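Local coordinates for EGF family domain-containing protein (Toxoplasma gondii, PDB 4Z80), which binds a peptide of the rhoptry neck protein RON2 and, like other apical membrane antigens, probably takes part in host-cell invasion at the moving junction, at residues I121-V125 and G272-R276; M153-Y157 and H264-Y268; E149-M153 and R290-Y294; V182-V186 and I257-C261; Y294-R300 and F315-P320. One frame throughout, in Å; residues are numbered along the deposited sequence.

The five contacts illustrate how a chain with little regular secondary structure is held together largely by loops packed on one another and on short strands and a helix. Contacts 1, 2 and 3 form a continuous group: the centre of contact 1 lies about 9 Å from that of contact 2 and about 10 Å from that of contact 3, while contacts 2 and 3 share Met153. Tyr294 carries the chain of packing on into contact 5, whose centre is about 12 Å from that of contact 3. Contact 4 touches contact 2 through Val186 and Cys265, and its centre lies about 26 Å from that of contact 5. Of the five, contact 2 alone meets the bound RON2L1 peptide.

Contact 1. Residues I121-V125 and G272-R276; sequences IHANV and GNCFR
Phe275 presents the far end of its ring to three residues of 121-125, all of them aliphatic. Ile121 reaches it with the tip of its longer branch. Its CG1 is tucked between the backbone N and the carbonyl carbon (chi1 65°), after which the chain runs straight (chi2 176°) and sets CD1 3.8 Å from Phe275 CE1, the two side chains advancing from opposite directions. Val125 meets the other flank. Its CG2 methyl sits at the rim of the ring, in its plane, 3.9 Å from Phe275 CE2. Between these two, Ala123 CB approaches the rim 4.2 Å from Phe275 CZ. Beyond the pair of segments, Met153 also packs on Phe275, and Tyr154 on both Ile121 and Val125.

A polar layer lies beside this apolar one. With chi1 at -83°, the side chain of Asn273 is brought towards the backbone of 121-125, its amide nitrogen leading, and ND2 comes to 3.2 Å from Ala123 O. One water accepts from Asn273 ND2 at 2.8 Å and donates to Ala123 O at 3.2 Å. A second takes both Asn273 N, at 3.0 Å, and Asn273 ND2, and donates only weakly to Asn124 O. The neighbouring disulfide Cys274-Cys72 ties 272-276 into the domain, while the Ala123 amide is held by Tyr154 OH.

The chemistry is thus divided: aliphatic carbons surround the end of an aromatic ring in direct contact, whereas beside the Asn273 amide two waters also link it to the carbonyls of Ala123 and Asn124.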
# COMPACT_ATOMS: atom_id res chain seq x y z
N ILE A 121 4.30 -13.13 -3.09
CA ILE A 121 3.13 -13.97 -2.85
C ILE A 121 3.22 -15.31 -3.57
O ILE A 121 4.03 -15.49 -4.49
CB ILE A 121 1.82 -13.25 -3.27
CG1 ILE A 121 1.79 -13.01 -4.80
CG2 ILE A 121 1.68 -11.94 -2.51
CD1 ILE A 121 0.48 -12.38 -5.31
N HIS A 122 2.37 -16.24 -3.15
CA HIS A 122 2.17 -17.51 -3.81
C HIS A 122 0.68 -17.67 -4.08
O HIS A 122 -0.01 -18.43 -3.40
CB HIS A 122 2.70 -18.67 -2.97
CG HIS A 122 2.67 -20.00 -3.67
ND1 HIS A 122 3.82 -20.70 -3.97
CD2 HIS A 122 1.65 -20.73 -4.16
CE1 HIS A 122 3.50 -21.81 -4.61
NE2 HIS A 122 2.18 -21.85 -4.74
N ALA A 123 0.16 -16.93 -5.06
CA ALA A 123 -1.27 -16.95 -5.33
C ALA A 123 -1.66 -17.96 -6.42
O ALA A 123 -2.79 -17.94 -6.90
CB ALA A 123 -1.76 -15.56 -5.72
N ASN A 124 -0.73 -18.85 -6.79
CA ASN A 124 -0.97 -19.89 -7.79
C ASN A 124 -1.30 -19.26 -9.15
O ASN A 124 -2.31 -19.58 -9.78
CB ASN A 124 -2.09 -20.83 -7.34
CG ASN A 124 -1.75 -21.53 -6.03
OD1 ASN A 124 -0.69 -22.13 -5.90
ND2 ASN A 124 -2.66 -21.44 -5.06
N VAL A 125 -0.40 -18.39 -9.59
CA VAL A 125 -0.55 -17.63 -10.84
C VAL A 125 0.55 -17.96 -11.85
O VAL A 125 0.25 -18.17 -13.03
CB VAL A 125 -0.55 -16.12 -10.57
CG1 VAL A 125 -0.56 -15.31 -11.87
CG2 VAL A 125 -1.75 -15.73 -9.70
N GLY A 272 -9.45 -17.11 -11.64
CA GLY A 272 -8.13 -16.86 -11.07
C GLY A 272 -8.10 -15.57 -10.28
O GLY A 272 -9.09 -14.84 -10.25
N ASN A 273 -6.98 -15.29 -9.61
CA ASN A 273 -6.82 -14.02 -8.92
C ASN A 273 -6.88 -12.84 -9.88
O ASN A 273 -6.24 -12.86 -10.94
CB ASN A 273 -5.51 -13.98 -8.14
CG ASN A 273 -5.62 -14.65 -6.78
OD1 ASN A 273 -5.98 -14.02 -5.78
ND2 ASN A 273 -5.31 -15.93 -6.74
N CYS A 274 -7.67 -11.84 -9.51
CA CYS A 274 -7.80 -10.61 -10.26
C CYS A 274 -7.09 -9.52 -9.48
O CYS A 274 -7.51 -9.17 -8.38
CB CYS A 274 -9.28 -10.26 -10.47
SG CYS A 274 -9.63 -9.22 -11.91
N PHE A 275 -6.00 -9.00 -10.05
CA PHE A 275 -5.15 -8.02 -9.39
C PHE A 275 -5.49 -6.62 -9.86
O PHE A 275 -5.30 -6.28 -11.03
CB PHE A 275 -3.67 -8.32 -9.66
CG PHE A 275 -3.20 -9.65 -9.10
CD1 PHE A 275 -2.86 -9.77 -7.77
CD2 PHE A 275 -3.12 -10.77 -9.91
CE1 PHE A 275 -2.44 -10.98 -7.25
CE2 PHE A 275 -2.70 -11.98 -9.40
CZ PHE A 275 -2.36 -12.08 -8.06
N ARG A 276 -5.99 -5.78 -8.95
CA ARG A 276 -6.35 -4.42 -9.29
C ARG A 276 -6.24 -3.53 -8.07
O ARG A 276 -6.50 -3.96 -6.95
CB ARG A 276 -7.77 -4.35 -9.87
CG ARG A 276 -8.24 -2.95 -10.23
CD ARG A 276 -9.51 -2.94 -11.05
NE ARG A 276 -9.94 -1.58 -11.35
CZ ARG A 276 -9.76 -0.94 -12.51
NH1 ARG A 276 -9.17 -1.54 -13.54
NH2 ARG A 276 -10.20 0.30 -12.63
O HOH W 1 -4.92 -17.61 -4.56
O HOH W 2 -4.87 -17.42 -9.40

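Contact 2. Residues M153-Y157 and H264-Y268; sequences MYAGY and HCWPY
Trp266 is the bump of this contact, and the backbone arc of 153-157 with its side chains is the hollow that takes it. Met153 covers one face of the indole. Bent at its second torsion (chi2 53°), it brings CE over the five-membered ring, 3.4 Å from Trp266 CD2 and only 18° off the normal, in a CH-pi contact. Its sulfur hangs higher above the six-membered ring, a Met-aromatic pairing at longer range. The outer end of the indole pushes into the bend of the main chain, where Trp266 CH2 comes within 3.2 Å of Tyr154 O and Trp266 CZ3 within 3.8 Å of Gly156 C.

A second, shallower fit follows. Pro267 lays its CD against a face of the Tyr157 ring, 3.6 Å from Tyr157 CD2, while Cys265 O comes up at that ring's edge. One water joins Tyr157 O and Cys265 O, donating to each.

Tyr157 OH is hydrogen-bonded to Ser11 O of the RON2L1 peptide chain, whose Asn9 hydrogen-bonds to Trp266 O and Tyr268 N. Tyr157 and Pro267 also pack on that chain, at its Pro15 and Ser12. Such mixed contacts are consistent with this buried fit helping to set the shape of the peptide-binding surface.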
# COMPACT_ATOMS: atom_id res chain seq x y z
N MET A 153 3.93 -8.22 -4.55
CA MET A 153 3.45 -8.61 -5.87
C MET A 153 4.60 -9.16 -6.71
O MET A 153 5.77 -8.82 -6.48
CB MET A 153 2.78 -7.42 -6.57
CG MET A 153 2.11 -7.75 -7.89
SD MET A 153 0.94 -9.11 -7.71
CE MET A 153 0.28 -9.19 -9.37
N TYR A 154 4.27 -10.02 -7.66
CA TYR A 154 5.24 -10.55 -8.61
C TYR A 154 6.04 -9.42 -9.23
O TYR A 154 5.54 -8.32 -9.44
CB TYR A 154 4.53 -11.37 -9.70
CG TYR A 154 3.63 -12.44 -9.13
CD1 TYR A 154 4.17 -13.55 -8.48
CD2 TYR A 154 2.26 -12.35 -9.25
CE1 TYR A 154 3.35 -14.53 -7.95
CE2 TYR A 154 1.43 -13.34 -8.73
CZ TYR A 154 1.98 -14.42 -8.08
OH TYR A 154 1.16 -15.40 -7.56
N ALA A 155 7.31 -9.70 -9.53
CA ALA A 155 8.21 -8.66 -10.02
C ALA A 155 7.77 -8.08 -11.36
O ALA A 155 7.98 -6.90 -11.63
CB ALA A 155 9.61 -9.21 -10.14
N GLY A 156 7.20 -8.93 -12.21
CA GLY A 156 6.80 -8.51 -13.53
C GLY A 156 6.11 -9.64 -14.25
O GLY A 156 5.97 -10.75 -13.71
N TYR A 157 5.66 -9.38 -15.47
CA TYR A 157 4.94 -10.37 -16.27
C TYR A 157 5.07 -9.98 -17.74
O TYR A 157 4.82 -8.83 -18.10
CB TYR A 157 3.47 -10.47 -15.84
CG TYR A 157 2.65 -11.36 -16.72
CD1 TYR A 157 2.88 -12.73 -16.77
CD2 TYR A 157 1.65 -10.84 -17.52
CE1 TYR A 157 2.12 -13.55 -17.59
CE2 TYR A 157 0.89 -11.65 -18.34
CZ TYR A 157 1.13 -13.00 -18.38
OH TYR A 157 0.37 -13.79 -19.22
N HIS A 264 -3.37 -3.44 -15.41
CA HIS A 264 -3.59 -4.28 -16.59
C HIS A 264 -2.34 -5.00 -17.06
O HIS A 264 -2.39 -5.75 -18.03
CB HIS A 264 -4.19 -3.44 -17.72
CG HIS A 264 -5.56 -2.94 -17.40
ND1 HIS A 264 -6.61 -3.78 -17.16
CD2 HIS A 264 -6.03 -1.68 -17.23
CE1 HIS A 264 -7.69 -3.07 -16.87
NE2 HIS A 264 -7.36 -1.79 -16.90
N CYS A 265 -1.23 -4.78 -16.37
CA CYS A 265 0.01 -5.51 -16.64
C CYS A 265 -0.06 -6.95 -16.14
O CYS A 265 0.75 -7.78 -16.54
CB CYS A 265 1.19 -4.81 -15.98
SG CYS A 265 1.41 -3.08 -16.44
N TRP A 266 -1.02 -7.24 -15.26
CA TRP A 266 -1.13 -8.56 -14.66
C TRP A 266 -2.20 -9.37 -15.37
O TRP A 266 -3.22 -8.83 -15.80
CB TRP A 266 -1.45 -8.47 -13.17
CG TRP A 266 -0.58 -7.51 -12.46
CD1 TRP A 266 -0.98 -6.35 -11.85
CD2 TRP A 266 0.84 -7.59 -12.28
NE1 TRP A 266 0.10 -5.71 -11.30
CE2 TRP A 266 1.23 -6.45 -11.55
CE3 TRP A 266 1.81 -8.52 -12.66
CZ2 TRP A 266 2.56 -6.22 -11.19
CZ3 TRP A 266 3.13 -8.28 -12.30
CH2 TRP A 266 3.49 -7.14 -11.57
N PRO A 267 -1.99 -10.69 -15.48
CA PRO A 267 -2.97 -11.51 -16.18
C PRO A 267 -4.19 -11.81 -15.32
O PRO A 267 -4.06 -12.03 -14.11
CB PRO A 267 -2.20 -12.79 -16.48
CG PRO A 267 -1.26 -12.91 -15.34
CD PRO A 267 -0.87 -11.50 -14.97
N TYR A 268 -5.37 -11.80 -15.94
CA TYR A 268 -6.57 -12.31 -15.31
C TYR A 268 -7.33 -13.24 -16.25
O TYR A 268 -7.61 -12.88 -17.40
CB TYR A 268 -7.52 -11.19 -14.86
CG TYR A 268 -8.84 -11.76 -14.42
CD1 TYR A 268 -8.94 -12.50 -13.25
CD2 TYR A 268 -9.98 -11.61 -15.20
CE1 TYR A 268 -10.13 -13.06 -12.85
CE2 TYR A 268 -11.19 -12.17 -14.81
CZ TYR A 268 -11.25 -12.89 -13.63
OH TYR A 268 -12.44 -13.45 -13.24
O HOH W 3 2.59 -7.12 -18.59

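Contact 3. Residues E149-M153 and R290-Y294; sequences EGFAM and RLLGY
Glu149 and Tyr294 meet around Phe151, whose first torsion lies off the staggered positions (chi1 -107°) and sets the ring that the tyrosine crosses. The glutamate is stretched out, with CG trans to its backbone N (chi1 -177°). Tyr294 OH donates to Glu149 OE2 at 2.6 Å, arriving nearly in line with the C-O bond. That same oxygen also accepts from His122 N, while Lys146 makes a salt bridge with OE1, so the buried carboxylate is held at both oxygens.

On its way to Glu149 the tyrosine crosses Phe151. The edge of Tyr294 meets the face of Phe151 in a T-shaped pair, with planes at 80°, and Tyr294 CB adds a CH-pi contact over the same ring, 3.7 Å from Phe151 CE2. Farther along, the Ala152 methyl rests on a face of the Arg290 guanidinium, 3.3 Å from Arg290 NH2. Arg290 NH1 is bonded to Lys118 O, and a water links NH2 to Met153 O.

Two backbone hydrogen bonds join the segments, Gly293 N to Phe151 O at 2.8 Å and Met153 N to Leu291 O at 2.8 Å. They flank Ala152 and Leu292 in a single beta bridge, by which a loop adds itself where strand 289-291 runs out. That strand, outermost in a four-stranded antiparallel sheet, belongs to the part matching the apical membrane antigen 1 family (PAN clan).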
# COMPACT_ATOMS: atom_id res chain seq x y z
N GLU A 149 6.19 -17.69 1.70
CA GLU A 149 5.35 -16.67 1.05
C GLU A 149 5.34 -15.37 1.85
O GLU A 149 5.22 -15.39 3.07
CB GLU A 149 3.92 -17.16 0.88
CG GLU A 149 3.02 -16.16 0.14
CD GLU A 149 1.54 -16.50 0.19
OE1 GLU A 149 1.06 -17.00 1.23
OE2 GLU A 149 0.84 -16.24 -0.81
N GLY A 150 5.43 -14.24 1.14
CA GLY A 150 5.24 -12.93 1.72
C GLY A 150 4.01 -12.26 1.12
O GLY A 150 3.04 -12.93 0.74
N PHE A 151 4.07 -10.94 1.02
CA PHE A 151 2.94 -10.14 0.52
C PHE A 151 3.26 -9.36 -0.75
O PHE A 151 2.39 -8.66 -1.27
CB PHE A 151 2.48 -9.16 1.60
CG PHE A 151 1.18 -9.52 2.24
CD1 PHE A 151 0.99 -10.77 2.80
CD2 PHE A 151 0.15 -8.60 2.30
CE1 PHE A 151 -0.21 -11.10 3.40
CE2 PHE A 151 -1.05 -8.92 2.91
CZ PHE A 151 -1.22 -10.17 3.46
N ALA A 152 4.49 -9.45 -1.25
CA ALA A 152 4.88 -8.60 -2.37
C ALA A 152 4.36 -9.13 -3.69
O ALA A 152 4.37 -10.33 -3.95
CB ALA A 152 6.39 -8.48 -2.43
N MET A 153 3.93 -8.22 -4.55
CA MET A 153 3.45 -8.61 -5.87
C MET A 153 4.60 -9.16 -6.71
O MET A 153 5.77 -8.82 -6.48
CB MET A 153 2.78 -7.42 -6.57
CG MET A 153 2.11 -7.75 -7.89
SD MET A 153 0.94 -9.11 -7.71
CE MET A 153 0.28 -9.19 -9.37
N ARG A 290 7.20 -0.73 -3.36
CA ARG A 290 6.95 -2.15 -3.58
C ARG A 290 5.45 -2.42 -3.57
O ARG A 290 4.77 -2.15 -2.59
CB ARG A 290 7.63 -2.99 -2.49
CG ARG A 290 7.74 -4.46 -2.84
CD ARG A 290 9.01 -4.72 -3.66
NE ARG A 290 9.09 -6.11 -4.10
CZ ARG A 290 9.38 -7.12 -3.29
NH1 ARG A 290 9.60 -6.90 -2.00
NH2 ARG A 290 9.43 -8.36 -3.77
N LEU A 291 4.93 -2.92 -4.69
CA LEU A 291 3.52 -3.29 -4.79
C LEU A 291 3.26 -4.54 -3.96
O LEU A 291 4.10 -5.45 -3.94
CB LEU A 291 3.13 -3.54 -6.24
CG LEU A 291 3.32 -2.35 -7.20
CD1 LEU A 291 2.97 -2.78 -8.60
CD2 LEU A 291 2.52 -1.14 -6.79
N LEU A 292 2.12 -4.57 -3.27
CA LEU A 292 1.67 -5.75 -2.54
C LEU A 292 0.63 -6.49 -3.37
O LEU A 292 -0.20 -5.87 -4.04
CB LEU A 292 1.09 -5.37 -1.18
CG LEU A 292 2.00 -4.57 -0.25
CD1 LEU A 292 1.25 -4.21 1.03
CD2 LEU A 292 3.26 -5.33 0.08
N GLY A 293 0.66 -7.81 -3.32
CA GLY A 293 -0.23 -8.61 -4.13
C GLY A 293 -1.59 -8.86 -3.50
O GLY A 293 -2.52 -9.30 -4.16
N TYR A 294 -1.70 -8.55 -2.21
CA TYR A 294 -2.90 -8.82 -1.43
C TYR A 294 -3.45 -7.56 -0.78
O TYR A 294 -2.69 -6.71 -0.29
CB TYR A 294 -2.59 -9.84 -0.34
CG TYR A 294 -2.23 -11.24 -0.78
CD1 TYR A 294 -2.88 -11.86 -1.85
CD2 TYR A 294 -1.25 -11.96 -0.11
CE1 TYR A 294 -2.55 -13.16 -2.23
CE2 TYR A 294 -0.93 -13.26 -0.48
CZ TYR A 294 -1.58 -13.85 -1.54
OH TYR A 294 -1.26 -15.15 -1.92
O HOH W 4 8.53 -8.82 -6.54

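Contact 4. Residues V182-V186 and I257-C261; sequences VCNFV and ILSRC
Cys183 and Cys261 are joined by a disulfide that fastens a type I beta turn, Cys183 to Val186, to helix 252-262. The bond, with Cys183 SG 2.0 Å from Cys261 SG, has a left-handed twist (chi3 -75°), and around it lies the dense part of the contact. Cys183 CB and Cys261 CB approach tightly, to 3.5 Å.

Phe185 and Val186 close in on the helix beside the sulfurs. Phe185 takes a sterically demanding rotamer, CG lying over its own backbone between N and C (chi1 56°), and this turns the ring back towards the helix. At its inner end, CZ comes to 3.7 Å from Cys261 CB, with the Cys261 sulfur lying obliquely to the ring. At one flank the Ile257 CG2 methyl meets the edge, 3.9 Å from Phe185 CE1; at the other, Leu258 CD1 sits 3.8 Å from Phe185 CE2. Val186 places its CG1 3.7 Å from Cys261 CB and also over a face of the Phe185 ring, so aromatic and aliphatic groups wrap Cys261 together.

The packing changes character towards the outside. Phe185 is partly exposed and borders a glycerol molecule, probably from the crystallisation liquor, held by Val182 O and by OD1 of the exposed Asn184. Val182 is itself partly exposed, although Tyr45 of strand 43-51 touches it. Nearby, Arg260 extends fully along the outer side, its NE bonded to Glu177 O and its guanidinium in a cation-pi contact with Trp30. Val182 CG1 spans the two regimes, lying 3.8 Å from Ile257 CG2 and 3.9 Å from Arg260 NH1.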
# COMPACT_ATOMS: atom_id res chain seq x y z
N VAL A 182 -0.82 10.70 -16.64
CA VAL A 182 -0.40 10.25 -15.33
C VAL A 182 0.41 8.95 -15.47
O VAL A 182 1.43 8.77 -14.80
CB VAL A 182 -1.61 10.03 -14.40
CG1 VAL A 182 -1.20 9.32 -13.10
CG2 VAL A 182 -2.26 11.37 -14.09
N CYS A 183 -0.04 8.07 -16.36
CA CYS A 183 0.59 6.78 -16.56
C CYS A 183 1.49 6.76 -17.79
O CYS A 183 1.49 5.79 -18.54
CB CYS A 183 -0.47 5.69 -16.70
SG CYS A 183 -1.65 5.62 -15.33
N ASN A 184 2.26 7.82 -17.99
CA ASN A 184 3.02 7.96 -19.22
C ASN A 184 4.24 7.05 -19.28
O ASN A 184 4.96 7.04 -20.28
CB ASN A 184 3.43 9.43 -19.44
CG ASN A 184 4.35 9.96 -18.35
OD1 ASN A 184 4.82 9.22 -17.48
ND2 ASN A 184 4.61 11.26 -18.40
N PHE A 185 4.46 6.29 -18.22
CA PHE A 185 5.60 5.38 -18.11
C PHE A 185 5.15 3.94 -18.38
O PHE A 185 5.93 3.00 -18.21
CB PHE A 185 6.23 5.47 -16.72
CG PHE A 185 5.24 5.22 -15.62
CD1 PHE A 185 4.47 6.25 -15.11
CD2 PHE A 185 5.04 3.94 -15.13
CE1 PHE A 185 3.54 6.03 -14.12
CE2 PHE A 185 4.12 3.70 -14.13
CZ PHE A 185 3.36 4.75 -13.62
N VAL A 186 3.90 3.77 -18.78
CA VAL A 186 3.39 2.44 -19.10
C VAL A 186 2.39 2.57 -20.26
O VAL A 186 1.20 2.27 -20.12
CB VAL A 186 2.80 1.76 -17.82
CG1 VAL A 186 1.70 2.60 -17.20
CG2 VAL A 186 2.35 0.34 -18.10
N ILE A 257 0.73 5.99 -7.62
CA ILE A 257 0.55 6.11 -9.06
C ILE A 257 1.09 4.87 -9.76
O ILE A 257 0.51 4.39 -10.74
CB ILE A 257 1.24 7.38 -9.62
CG1 ILE A 257 0.47 8.63 -9.18
CG2 ILE A 257 1.34 7.33 -11.16
CD1 ILE A 257 1.14 9.95 -9.55
N LEU A 258 2.21 4.34 -9.28
CA LEU A 258 2.74 3.11 -9.86
C LEU A 258 1.68 2.00 -9.79
O LEU A 258 1.48 1.28 -10.75
CB LEU A 258 4.03 2.66 -9.15
CG LEU A 258 4.67 1.38 -9.70
CD1 LEU A 258 5.05 1.53 -11.18
CD2 LEU A 258 5.89 0.99 -8.87
N SER A 259 0.98 1.90 -8.66
CA SER A 259 -0.10 0.92 -8.56
C SER A 259 -1.27 1.22 -9.49
O SER A 259 -1.74 0.34 -10.20
CB SER A 259 -0.63 0.86 -7.12
OG SER A 259 -1.90 0.20 -7.12
N ARG A 260 -1.73 2.46 -9.47
CA ARG A 260 -2.86 2.88 -10.30
C ARG A 260 -2.67 2.45 -11.75
O ARG A 260 -3.59 1.96 -12.41
CB ARG A 260 -3.02 4.40 -10.23
CG ARG A 260 -4.08 4.95 -11.14
CD ARG A 260 -4.16 6.45 -11.07
NE ARG A 260 -5.12 6.96 -12.03
CZ ARG A 260 -5.40 8.25 -12.20
NH1 ARG A 260 -4.76 9.17 -11.49
NH2 ARG A 260 -6.31 8.62 -13.09
N CYS A 261 -1.45 2.63 -12.24
CA CYS A 261 -1.19 2.53 -13.67
C CYS A 261 -0.86 1.13 -14.16
O CYS A 261 -0.86 0.89 -15.37
CB CYS A 261 -0.05 3.47 -14.05
SG CYS A 261 -0.40 5.22 -13.78

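Contact 5. Residues Y294-R300 and F315-P320; sequences YHTQDFR and FYCVRP
Phe315 opens 315-320 by driving its ring between two aromatic neighbours of 294-300. Its edge meets the face of Tyr294, Phe315 CE2 lying over the centre of that ring, with planes at 56°; it also turns an edge to the face of Phe299 in an offset T-shaped pair, at 87°. Thr296 CB closes in as well, 3.9 Å from Phe315 CZ. Next, Tyr316 offers its carbonyl, O lying at the edge of the Phe299 ring, 3.5 Å from Phe299 CD2. Cys317, tied by a disulfide to Cys304, brings its CA to 3.3 Å from Phe299 O.

Val318 pairs with Phe299. Phe299 N donates to Val318 O at 2.9 Å and Val318 N to Phe299 O at 3.0 Å, an antiparallel hydrogen-bonded pair. At Arg319 the guanidinium lies flat on that of Arg300, planes 13° apart, though both arginines touch a crystal neighbour, which may influence the stack. Pro320 ends the run, its CD 3.1 Å from Gln297 O.

Arg300 grips Asp298 side-on in a salt bridge, NE to OD1 and NH2 to OD2, each oxygen using its syn lone pair. The carboxylate probably offsets part of the stacked cationic charge. A partly exposed ionic edge thus borders a buried aromatic cluster.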
# COMPACT_ATOMS: atom_id res chain seq x y z
N TYR A 294 -1.70 -8.55 -2.21
CA TYR A 294 -2.90 -8.82 -1.43
C TYR A 294 -3.45 -7.56 -0.78
O TYR A 294 -2.69 -6.71 -0.29
CB TYR A 294 -2.59 -9.84 -0.34
CG TYR A 294 -2.23 -11.24 -0.78
CD1 TYR A 294 -2.88 -11.86 -1.85
CD2 TYR A 294 -1.25 -11.96 -0.11
CE1 TYR A 294 -2.55 -13.16 -2.23
CE2 TYR A 294 -0.93 -13.26 -0.48
CZ TYR A 294 -1.58 -13.85 -1.54
OH TYR A 294 -1.26 -15.15 -1.92
N HIS A 295 -4.78 -7.45 -0.77
CA HIS A 295 -5.49 -6.35 -0.12
C HIS A 295 -5.70 -6.59 1.37
O HIS A 295 -5.88 -5.64 2.14
CB HIS A 295 -6.84 -6.12 -0.77
CG HIS A 295 -6.76 -5.71 -2.20
ND1 HIS A 295 -6.46 -4.42 -2.59
CD2 HIS A 295 -6.92 -6.43 -3.34
CE1 HIS A 295 -6.46 -4.36 -3.92
NE2 HIS A 295 -6.74 -5.56 -4.39
N THR A 296 -5.67 -7.85 1.77
CA THR A 296 -5.88 -8.23 3.17
C THR A 296 -4.88 -7.50 4.07
O THR A 296 -3.69 -7.45 3.77
CB THR A 296 -5.71 -9.76 3.36
OG1 THR A 296 -6.71 -10.46 2.60
CG2 THR A 296 -5.86 -10.15 4.81
N GLN A 297 -5.37 -6.94 5.17
CA GLN A 297 -4.50 -6.31 6.15
C GLN A 297 -4.48 -7.02 7.51
O GLN A 297 -3.55 -6.86 8.28
CB GLN A 297 -4.92 -4.85 6.32
CG GLN A 297 -4.56 -3.99 5.11
CD GLN A 297 -5.56 -2.89 4.88
OE1 GLN A 297 -5.62 -1.92 5.63
NE2 GLN A 297 -6.40 -3.05 3.86
N ASP A 298 -5.51 -7.82 7.78
CA ASP A 298 -5.61 -8.56 9.04
C ASP A 298 -6.31 -9.89 8.78
O ASP A 298 -7.36 -9.92 8.14
CB ASP A 298 -6.39 -7.75 10.09
CG ASP A 298 -6.26 -8.30 11.50
OD1 ASP A 298 -6.89 -9.33 11.81
OD2 ASP A 298 -5.55 -7.68 12.32
N PHE A 299 -5.73 -10.98 9.26
CA PHE A 299 -6.35 -12.30 9.16
C PHE A 299 -5.91 -13.09 10.38
O PHE A 299 -4.71 -13.23 10.62
CB PHE A 299 -5.97 -13.01 7.86
CG PHE A 299 -6.72 -14.30 7.61
CD1 PHE A 299 -8.10 -14.32 7.67
CD2 PHE A 299 -6.05 -15.47 7.30
CE1 PHE A 299 -8.80 -15.49 7.43
CE2 PHE A 299 -6.75 -16.65 7.07
CZ PHE A 299 -8.13 -16.65 7.14
N ARG A 300 -6.87 -13.55 11.17
CA ARG A 300 -6.54 -14.21 12.43
C ARG A 300 -7.57 -15.28 12.78
O ARG A 300 -7.70 -15.67 13.94
CB ARG A 300 -6.44 -13.18 13.57
CG ARG A 300 -7.74 -12.43 13.84
CD ARG A 300 -7.58 -11.45 14.99
NE ARG A 300 -6.82 -10.26 14.63
CZ ARG A 300 -6.42 -9.34 15.50
NH1 ARG A 300 -6.69 -9.49 16.79
NH2 ARG A 300 -5.73 -8.28 15.08
N PHE A 315 -4.28 -19.11 3.94
CA PHE A 315 -3.80 -17.74 4.01
C PHE A 315 -3.15 -17.54 5.37
O PHE A 315 -3.62 -18.05 6.38
CB PHE A 315 -4.94 -16.74 3.78
CG PHE A 315 -4.46 -15.37 3.32
CD1 PHE A 315 -4.03 -14.43 4.25
CD2 PHE A 315 -4.43 -15.04 1.97
CE1 PHE A 315 -3.57 -13.18 3.84
CE2 PHE A 315 -3.98 -13.78 1.56
CZ PHE A 315 -3.56 -12.86 2.49
N TYR A 316 -2.04 -16.81 5.39
CA TYR A 316 -1.28 -16.60 6.60
C TYR A 316 -1.94 -15.65 7.60
O TYR A 316 -2.64 -14.70 7.23
CB TYR A 316 0.11 -16.06 6.25
CG TYR A 316 1.07 -17.16 5.86
CD1 TYR A 316 1.61 -17.99 6.83
CD2 TYR A 316 1.41 -17.39 4.53
CE1 TYR A 316 2.47 -19.01 6.49
CE2 TYR A 316 2.28 -18.41 4.19
CZ TYR A 316 2.81 -19.21 5.18
OH TYR A 316 3.68 -20.24 4.88
N CYS A 317 -1.70 -15.94 8.88
CA CYS A 317 -2.05 -15.04 9.96
C CYS A 317 -1.25 -13.76 9.80
O CYS A 317 -0.02 -13.81 9.82
CB CYS A 317 -1.74 -15.66 11.32
SG CYS A 317 -2.46 -17.30 11.64
N VAL A 318 -1.92 -12.63 9.63
CA VAL A 318 -1.23 -11.35 9.50
C VAL A 318 -2.00 -10.28 10.24
O VAL A 318 -3.20 -10.41 10.46
CB VAL A 318 -1.04 -10.91 8.01
CG1 VAL A 318 -0.23 -11.93 7.23
CG2 VAL A 318 -2.38 -10.67 7.33
N ARG A 319 -1.31 -9.20 10.61
CA ARG A 319 -2.02 -8.03 11.12
C ARG A 319 -1.13 -6.81 10.95
O ARG A 319 0.09 -6.95 10.85
CB ARG A 319 -2.41 -8.21 12.59
CG ARG A 319 -1.25 -8.23 13.58
CD ARG A 319 -1.73 -8.62 14.99
NE ARG A 319 -2.37 -9.93 14.96
CZ ARG A 319 -3.04 -10.48 15.96
NH1 ARG A 319 -3.19 -9.85 17.12
NH2 ARG A 319 -3.57 -11.68 15.78
N PRO A 320 -1.74 -5.62 10.90
CA PRO A 320 -0.90 -4.42 10.80
C PRO A 320 -0.17 -4.15 12.10
O PRO A 320 -0.73 -4.37 13.18
CB PRO A 320 -1.90 -3.30 10.49
CG PRO A 320 -3.20 -3.99 10.17
CD PRO A 320 -3.17 -5.27 10.92
O HOH W 5 -2.78 -12.09 12.94